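Local coordinates for protein homospermidine synthase (Legionella pneumophila subsp. pneumophila str. Philadelphia 1, PDB 2PH5) that binds NAD and probably makes the polyamine homospermidine, at residues 217-225 / 324-334; 231-242 / 290-298. All blocks are in the same frame, centred on the assembly; numbering follows the deposited sequence.

Contact 1: 217-225 / 324-334; sequences KSPGEFVNT and CPDARLSIFEL
Glu333, on the helix 325-336, reaches across to the loop before strand 221-224 and is held there through both carboxylate oxygens. OE2 takes the amide of Gly220 (N to OE2 2.8 Å) on its syn side in an almost straight bond, while OE1 forms a salt bridge with Lys217 NZ at 2.8 Å, met from above the carboxylate plane. Lys217 gets there by running extended alongside the helix, its CD passing Leu329 CB, and then bending at its last torsion (chi4 -61°); the same NZ also donates to Ser218 O.

One turn back, Ser330 serves the strand with two atoms. Its OG accepts from Val223 N at 2.8 Å and donates its own proton in a hydrogen bond to Asp326 O, one turn earlier in the helix. Its CB sits over the centre of the Phe222 ring, a CH-pi contact 3.5 Å from CB to the ring centroid. Ile331 CG1 packs near the CZ end of that ring. Farther along, Val223 O rests 3.1 Å from Ala327 CA, close backbone packing of strand on helix.

At the helix start, Cys324 is the N-cap, with a weak bond from Ala327 N to its SG. A water bridges Cys324 N to Asn224 OD1 and Thr225 OG1, and Asp209 also holds that hydroxyl. Beside the strand in a two-stranded parallel sheet, Arg346 of strand 344-347 forms a salt bridge with Glu221.

The strand thus meets the helix through polar grips at its entry and middle and a water at its end. Shared between an ammonium and an amide, the Glu333 carboxylate is probably ionised.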
# COMPACT_ATOMS: atom_id res chain seq x y z
N LYS A 217 9.15 -8.28 4.02
CA LYS A 217 9.82 -7.00 4.09
C LYS A 217 10.01 -6.60 5.55
O LYS A 217 9.23 -7.00 6.42
CB LYS A 217 9.00 -5.92 3.39
CG LYS A 217 9.54 -4.52 3.60
CD LYS A 217 8.58 -3.47 3.05
CE LYS A 217 9.16 -2.08 3.17
NZ LYS A 217 9.43 -1.72 4.60
N SER A 218 11.06 -5.83 5.83
CA SER A 218 11.30 -5.35 7.18
C SER A 218 11.10 -3.84 7.22
O SER A 218 11.26 -3.16 6.21
CB SER A 218 12.72 -5.69 7.65
OG SER A 218 12.80 -7.03 8.08
N PRO A 219 10.72 -3.31 8.39
CA PRO A 219 10.52 -1.87 8.51
C PRO A 219 11.85 -1.16 8.30
O PRO A 219 12.91 -1.72 8.58
CB PRO A 219 10.04 -1.71 9.95
CG PRO A 219 9.29 -2.96 10.17
CD PRO A 219 10.19 -4.01 9.56
N GLY A 220 11.78 0.08 7.81
CA GLY A 220 12.98 0.87 7.61
C GLY A 220 13.79 0.61 6.36
O GLY A 220 14.96 0.97 6.30
N GLU A 221 13.18 0.01 5.35
CA GLU A 221 13.94 -0.25 4.13
C GLU A 221 13.05 -0.15 2.92
O GLU A 221 11.86 -0.49 2.98
CB GLU A 221 14.56 -1.65 4.20
CG GLU A 221 13.57 -2.77 3.95
CD GLU A 221 14.20 -4.15 4.07
OE1 GLU A 221 15.42 -4.28 3.80
OE2 GLU A 221 13.47 -5.11 4.43
N PHE A 222 13.61 0.32 1.82
CA PHE A 222 12.86 0.42 0.58
C PHE A 222 13.29 -0.80 -0.26
O PHE A 222 14.45 -0.92 -0.64
CB PHE A 222 13.18 1.73 -0.14
CG PHE A 222 12.17 2.10 -1.19
CD1 PHE A 222 12.16 1.46 -2.43
CD2 PHE A 222 11.21 3.09 -0.93
CE1 PHE A 222 11.20 1.79 -3.40
CE2 PHE A 222 10.25 3.42 -1.90
CZ PHE A 222 10.24 2.77 -3.13
N VAL A 223 12.34 -1.69 -0.52
CA VAL A 223 12.60 -2.91 -1.28
C VAL A 223 11.98 -2.84 -2.67
O VAL A 223 10.82 -2.44 -2.84
CB VAL A 223 12.05 -4.14 -0.51
CG1 VAL A 223 12.52 -5.44 -1.17
CG2 VAL A 223 12.54 -4.10 0.93
N ASN A 224 12.77 -3.22 -3.68
CA ASN A 224 12.29 -3.15 -5.05
C ASN A 224 13.02 -4.15 -5.94
O ASN A 224 14.13 -4.59 -5.63
CB ASN A 224 12.47 -1.73 -5.59
CG ASN A 224 11.75 -1.51 -6.91
OD1 ASN A 224 10.73 -2.13 -7.20
ND2 ASN A 224 12.29 -0.59 -7.72
N THR A 225 12.39 -4.51 -7.04
CA THR A 225 12.98 -5.46 -7.96
C THR A 225 14.11 -4.81 -8.75
O THR A 225 14.86 -5.49 -9.44
CB THR A 225 11.92 -6.02 -8.89
OG1 THR A 225 11.15 -4.95 -9.45
CG2 THR A 225 10.99 -6.95 -8.09
N CYS A 324 6.26 -4.24 -7.45
CA CYS A 324 6.09 -5.48 -6.71
C CYS A 324 5.52 -5.13 -5.34
O CYS A 324 5.86 -4.08 -4.77
CB CYS A 324 7.42 -6.20 -6.57
SG CYS A 324 8.59 -5.29 -5.58
N PRO A 325 4.66 -5.99 -4.78
CA PRO A 325 4.08 -5.71 -3.46
C PRO A 325 5.03 -5.12 -2.42
O PRO A 325 4.62 -4.29 -1.60
CB PRO A 325 3.48 -7.06 -3.04
CG PRO A 325 4.13 -8.06 -3.95
CD PRO A 325 4.28 -7.33 -5.25
N ASP A 326 6.30 -5.53 -2.44
CA ASP A 326 7.28 -5.00 -1.50
C ASP A 326 7.55 -3.53 -1.77
O ASP A 326 7.75 -2.74 -0.84
CB ASP A 326 8.58 -5.80 -1.57
CG ASP A 326 8.53 -7.10 -0.79
OD1 ASP A 326 9.46 -7.92 -0.95
OD2 ASP A 326 7.57 -7.31 -0.02
N ALA A 327 7.57 -3.16 -3.05
CA ALA A 327 7.81 -1.76 -3.42
C ALA A 327 6.54 -0.95 -3.10
O ALA A 327 6.61 0.26 -2.92
CB ALA A 327 8.15 -1.65 -4.90
N ARG A 328 5.40 -1.63 -3.03
CA ARG A 328 4.14 -0.96 -2.70
C ARG A 328 4.18 -0.59 -1.24
O ARG A 328 3.85 0.53 -0.85
CB ARG A 328 2.95 -1.87 -2.97
CG ARG A 328 2.80 -2.26 -4.41
CD ARG A 328 1.78 -3.38 -4.59
NE ARG A 328 2.05 -4.11 -5.82
CZ ARG A 328 1.49 -5.26 -6.16
NH1 ARG A 328 1.83 -5.84 -7.31
NH2 ARG A 328 0.59 -5.82 -5.36
N LEU A 329 4.61 -1.55 -0.43
CA LEU A 329 4.73 -1.34 1.00
C LEU A 329 5.79 -0.27 1.22
O LEU A 329 5.66 0.57 2.12
CB LEU A 329 5.15 -2.64 1.70
CG LEU A 329 4.18 -3.82 1.67
CD1 LEU A 329 4.84 -5.06 2.27
CD2 LEU A 329 2.92 -3.48 2.43
N SER A 330 6.84 -0.29 0.40
CA SER A 330 7.91 0.69 0.53
C SER A 330 7.44 2.12 0.29
O SER A 330 7.70 3.01 1.09
CB SER A 330 9.06 0.36 -0.43
OG SER A 330 9.72 -0.83 -0.03
N ILE A 331 6.73 2.32 -0.82
CA ILE A 331 6.19 3.63 -1.14
C ILE A 331 5.25 4.08 -0.01
O ILE A 331 5.31 5.23 0.43
CB ILE A 331 5.43 3.58 -2.48
CG1 ILE A 331 6.45 3.44 -3.62
CG2 ILE A 331 4.56 4.81 -2.65
CD1 ILE A 331 5.84 3.03 -4.95
N PHE A 332 4.41 3.16 0.46
CA PHE A 332 3.48 3.46 1.55
C PHE A 332 4.26 3.99 2.76
O PHE A 332 3.89 5.01 3.35
CB PHE A 332 2.68 2.20 1.92
CG PHE A 332 1.75 2.37 3.10
CD1 PHE A 332 2.22 2.20 4.40
CD2 PHE A 332 0.41 2.69 2.91
CE1 PHE A 332 1.37 2.33 5.50
CE2 PHE A 332 -0.46 2.83 4.01
CZ PHE A 332 0.03 2.65 5.30
N GLU A 333 5.35 3.30 3.11
CA GLU A 333 6.20 3.68 4.24
C GLU A 333 6.92 5.01 3.98
O GLU A 333 7.15 5.78 4.91
CB GLU A 333 7.20 2.55 4.53
CG GLU A 333 8.27 2.85 5.57
CD GLU A 333 9.18 1.65 5.85
OE1 GLU A 333 9.72 1.06 4.88
OE2 GLU A 333 9.35 1.28 7.04
N LEU A 334 7.25 5.26 2.72
CA LEU A 334 7.94 6.48 2.28
C LEU A 334 7.05 7.68 2.59
O LEU A 334 7.49 8.64 3.23
CB LEU A 334 8.19 6.43 0.77
CG LEU A 334 9.25 7.29 0.07
CD1 LEU A 334 8.67 7.81 -1.24
CD2 LEU A 334 9.73 8.44 0.93
O HOH W 1 7.05 -8.71 2.39
O HOH W 2 8.99 -3.65 -8.15

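Contact 2: 231-242 / 290-298; sequences LILEGLQPAEIG and LITHAETIS
A helix-turn-strand unit, helix 228-236 running into strand 238-242, wraps around the loop that leads into helix 295-302, close to the bound NAD. Thr292 fills the turn. Its CG2 lies 3.0 Å from Pro238 O and 3.5 Å from Glu240 N, while OG1, placed between the backbone N and the carbonyl carbon (chi1 68°), faces Gln237 OE1 and Glu234 O at weak hydrogen-bonding distances; its single proton could serve either.

On the helix side, Glu234 crosses Ile291 at about a right angle, its OE1 3.4 Å from Ile291 CG2. The carboxylate carbon then stands over one face of the His293 ring, offset toward the rim, with the two planes 52° apart. That ring also meets Tyr319 and packs on Pro160, a residue that binds NAD.

Along the strand, Leu290 CD2 touches Ile241 CD1, and Glu240 extends toward the start of the next helix. A water accepts from His293 N, lies within bonding distance of Glu240 O and pairs with Thr296 OG1. The Glu240 carboxylate ends against Ile297, with OE2 3.3 Å from Ile297 CD1.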
# COMPACT_ATOMS: atom_id res chain seq x y z
N LEU A 231 13.30 4.40 -8.26
CA LEU A 231 11.86 4.48 -8.05
C LEU A 231 11.48 5.65 -7.14
O LEU A 231 10.55 6.40 -7.43
CB LEU A 231 11.31 3.17 -7.48
CG LEU A 231 9.81 3.11 -7.20
CD1 LEU A 231 9.01 3.33 -8.49
CD2 LEU A 231 9.50 1.76 -6.60
N ILE A 232 12.22 5.82 -6.05
CA ILE A 232 11.98 6.90 -5.11
C ILE A 232 12.05 8.27 -5.79
O ILE A 232 11.13 9.08 -5.68
CB ILE A 232 13.01 6.85 -3.96
CG1 ILE A 232 12.81 5.58 -3.15
CG2 ILE A 232 12.89 8.10 -3.09
CD1 ILE A 232 13.84 5.38 -2.06
N LEU A 233 13.16 8.51 -6.49
CA LEU A 233 13.37 9.77 -7.19
C LEU A 233 12.21 10.04 -8.18
O LEU A 233 11.64 11.13 -8.19
CB LEU A 233 14.71 9.76 -7.94
CG LEU A 233 15.25 11.14 -8.34
CD1 LEU A 233 15.81 11.83 -7.09
CD2 LEU A 233 16.35 11.01 -9.40
N GLU A 234 11.87 9.05 -8.99
CA GLU A 234 10.77 9.21 -9.94
C GLU A 234 9.45 9.54 -9.24
O GLU A 234 8.71 10.42 -9.66
CB GLU A 234 10.61 7.95 -10.78
CG GLU A 234 11.60 7.88 -11.93
CD GLU A 234 11.80 6.46 -12.45
OE1 GLU A 234 10.84 5.65 -12.41
OE2 GLU A 234 12.94 6.17 -12.91
N GLY A 235 9.17 8.83 -8.14
CA GLY A 235 7.94 9.08 -7.41
C GLY A 235 7.91 10.42 -6.70
O GLY A 235 6.84 10.93 -6.36
N LEU A 236 9.08 11.01 -6.48
CA LEU A 236 9.14 12.30 -5.80
C LEU A 236 8.83 13.46 -6.74
O LEU A 236 8.30 14.49 -6.31
CB LEU A 236 10.52 12.50 -5.16
CG LEU A 236 10.62 12.48 -3.62
CD1 LEU A 236 9.98 11.22 -3.06
CD2 LEU A 236 12.08 12.57 -3.21
N GLN A 237 9.15 13.31 -8.02
CA GLN A 237 8.90 14.36 -9.00
C GLN A 237 7.43 14.49 -9.36
O GLN A 237 6.66 13.55 -9.22
CB GLN A 237 9.71 14.11 -10.28
CG GLN A 237 11.21 14.05 -10.06
CD GLN A 237 11.94 13.60 -11.31
OE1 GLN A 237 11.58 12.59 -11.93
NE2 GLN A 237 12.98 14.35 -11.69
N PRO A 238 7.03 15.68 -9.84
CA PRO A 238 5.63 15.89 -10.22
C PRO A 238 5.18 15.09 -11.44
O PRO A 238 5.96 14.89 -12.38
CB PRO A 238 5.57 17.40 -10.45
CG PRO A 238 6.95 17.72 -10.94
CD PRO A 238 7.83 16.91 -10.01
N ALA A 239 3.93 14.63 -11.43
CA ALA A 239 3.38 13.85 -12.53
C ALA A 239 3.59 14.52 -13.89
O ALA A 239 3.24 15.69 -14.08
CB ALA A 239 1.88 13.61 -12.30
N GLU A 240 4.18 13.78 -14.83
CA GLU A 240 4.45 14.27 -16.19
C GLU A 240 3.56 13.53 -17.19
O GLU A 240 3.52 12.30 -17.21
CB GLU A 240 5.92 14.05 -16.56
CG GLU A 240 6.33 14.73 -17.87
CD GLU A 240 7.78 14.48 -18.23
OE1 GLU A 240 8.67 14.94 -17.49
OE2 GLU A 240 8.03 13.82 -19.25
N ILE A 241 2.86 14.29 -18.04
CA ILE A 241 1.93 13.69 -18.99
C ILE A 241 1.93 14.31 -20.39
O ILE A 241 1.90 15.53 -20.55
CB ILE A 241 0.49 13.79 -18.44
CG1 ILE A 241 0.45 13.35 -16.98
CG2 ILE A 241 -0.45 12.95 -19.28
CD1 ILE A 241 -0.84 13.69 -16.27
N GLY A 242 1.96 13.45 -21.41
CA GLY A 242 1.90 13.93 -22.78
C GLY A 242 0.43 14.24 -23.04
O GLY A 242 -0.41 13.34 -23.01
N LEU A 290 1.22 6.92 -11.42
CA LEU A 290 1.56 7.69 -12.61
C LEU A 290 2.99 8.22 -12.49
O LEU A 290 3.25 9.42 -12.58
CB LEU A 290 0.56 8.84 -12.79
CG LEU A 290 0.61 9.82 -13.98
CD1 LEU A 290 1.19 9.22 -15.22
CD2 LEU A 290 -0.80 10.33 -14.23
N ILE A 291 3.92 7.28 -12.26
CA ILE A 291 5.34 7.56 -12.13
C ILE A 291 5.85 8.22 -13.40
O ILE A 291 5.59 7.75 -14.50
CB ILE A 291 6.15 6.26 -11.88
CG1 ILE A 291 6.49 6.12 -10.40
CG2 ILE A 291 7.46 6.29 -12.65
CD1 ILE A 291 5.31 6.04 -9.51
N THR A 292 6.61 9.29 -13.24
CA THR A 292 7.15 10.02 -14.37
C THR A 292 8.28 9.27 -15.10
O THR A 292 8.86 8.34 -14.55
CB THR A 292 7.71 11.36 -13.88
OG1 THR A 292 8.87 11.11 -13.07
CG2 THR A 292 6.68 12.08 -13.03
N HIS A 293 8.57 9.67 -16.33
CA HIS A 293 9.68 9.07 -17.09
C HIS A 293 10.23 9.96 -18.20
O HIS A 293 9.69 11.03 -18.49
CB HIS A 293 9.29 7.70 -17.67
CG HIS A 293 9.99 6.55 -17.01
ND1 HIS A 293 11.34 6.32 -17.13
CD2 HIS A 293 9.51 5.56 -16.22
CE1 HIS A 293 11.67 5.24 -16.45
NE2 HIS A 293 10.58 4.75 -15.89
N ALA A 294 11.32 9.52 -18.82
CA ALA A 294 11.97 10.29 -19.87
C ALA A 294 11.29 10.15 -21.22
O ALA A 294 10.93 11.15 -21.85
CB ALA A 294 13.44 9.89 -19.99
N GLU A 295 11.11 8.91 -21.66
CA GLU A 295 10.50 8.61 -22.95
C GLU A 295 9.03 9.04 -23.09
O GLU A 295 8.33 8.54 -23.98
CB GLU A 295 10.63 7.11 -23.25
CG GLU A 295 11.39 6.80 -24.54
CD GLU A 295 11.47 5.31 -24.85
OE1 GLU A 295 12.00 4.95 -25.92
OE2 GLU A 295 11.00 4.49 -24.03
N THR A 296 8.57 9.93 -22.23
CA THR A 296 7.19 10.40 -22.33
C THR A 296 7.12 11.50 -23.37
O THR A 296 6.28 11.47 -24.27
CB THR A 296 6.66 10.95 -20.98
OG1 THR A 296 6.72 9.92 -19.99
CG2 THR A 296 5.22 11.42 -21.13
N ILE A 297 8.01 12.48 -23.26
CA ILE A 297 8.04 13.59 -24.19
C ILE A 297 8.52 13.17 -25.57
O ILE A 297 7.99 13.60 -26.59
CB ILE A 297 8.94 14.71 -23.67
CG1 ILE A 297 8.55 15.06 -22.23
CG2 ILE A 297 8.85 15.93 -24.59
CD1 ILE A 297 7.06 15.25 -22.02
N SER A 298 9.54 12.31 -25.60
CA SER A 298 10.10 11.83 -26.85
C SER A 298 9.07 11.01 -27.64
O SER A 298 8.96 11.16 -28.85
CB SER A 298 11.35 10.99 -26.58
OG SER A 298 11.06 9.90 -25.74
O HOH W 3 4.31 9.10 -16.72
O HOH W 4 6.48 11.34 -17.73

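In the fold
Contacts 1 and 2 both belong to the saccharopine dehydrogenase C-terminal domain, their centres about 19 Å apart. Along the chain, 217-225 comes first, then 231-242, 290-298 and 324-334, so contact 2 is formed entirely by chain between the two halves of contact 1. Strand 221-224 leads straight into helix 228-236, and the two contacts meet there: Phe222 packs on Leu231 and Ile232, and Ala327 also touches Leu231. The centre of contact 1 is about 21 Å from the chain centre, that of contact 2 about 11 Å. Both come near NAD, the side chain of Asn224 to about 8 Å and that of Glu234 to about 6 Å, and both touch the second subunit.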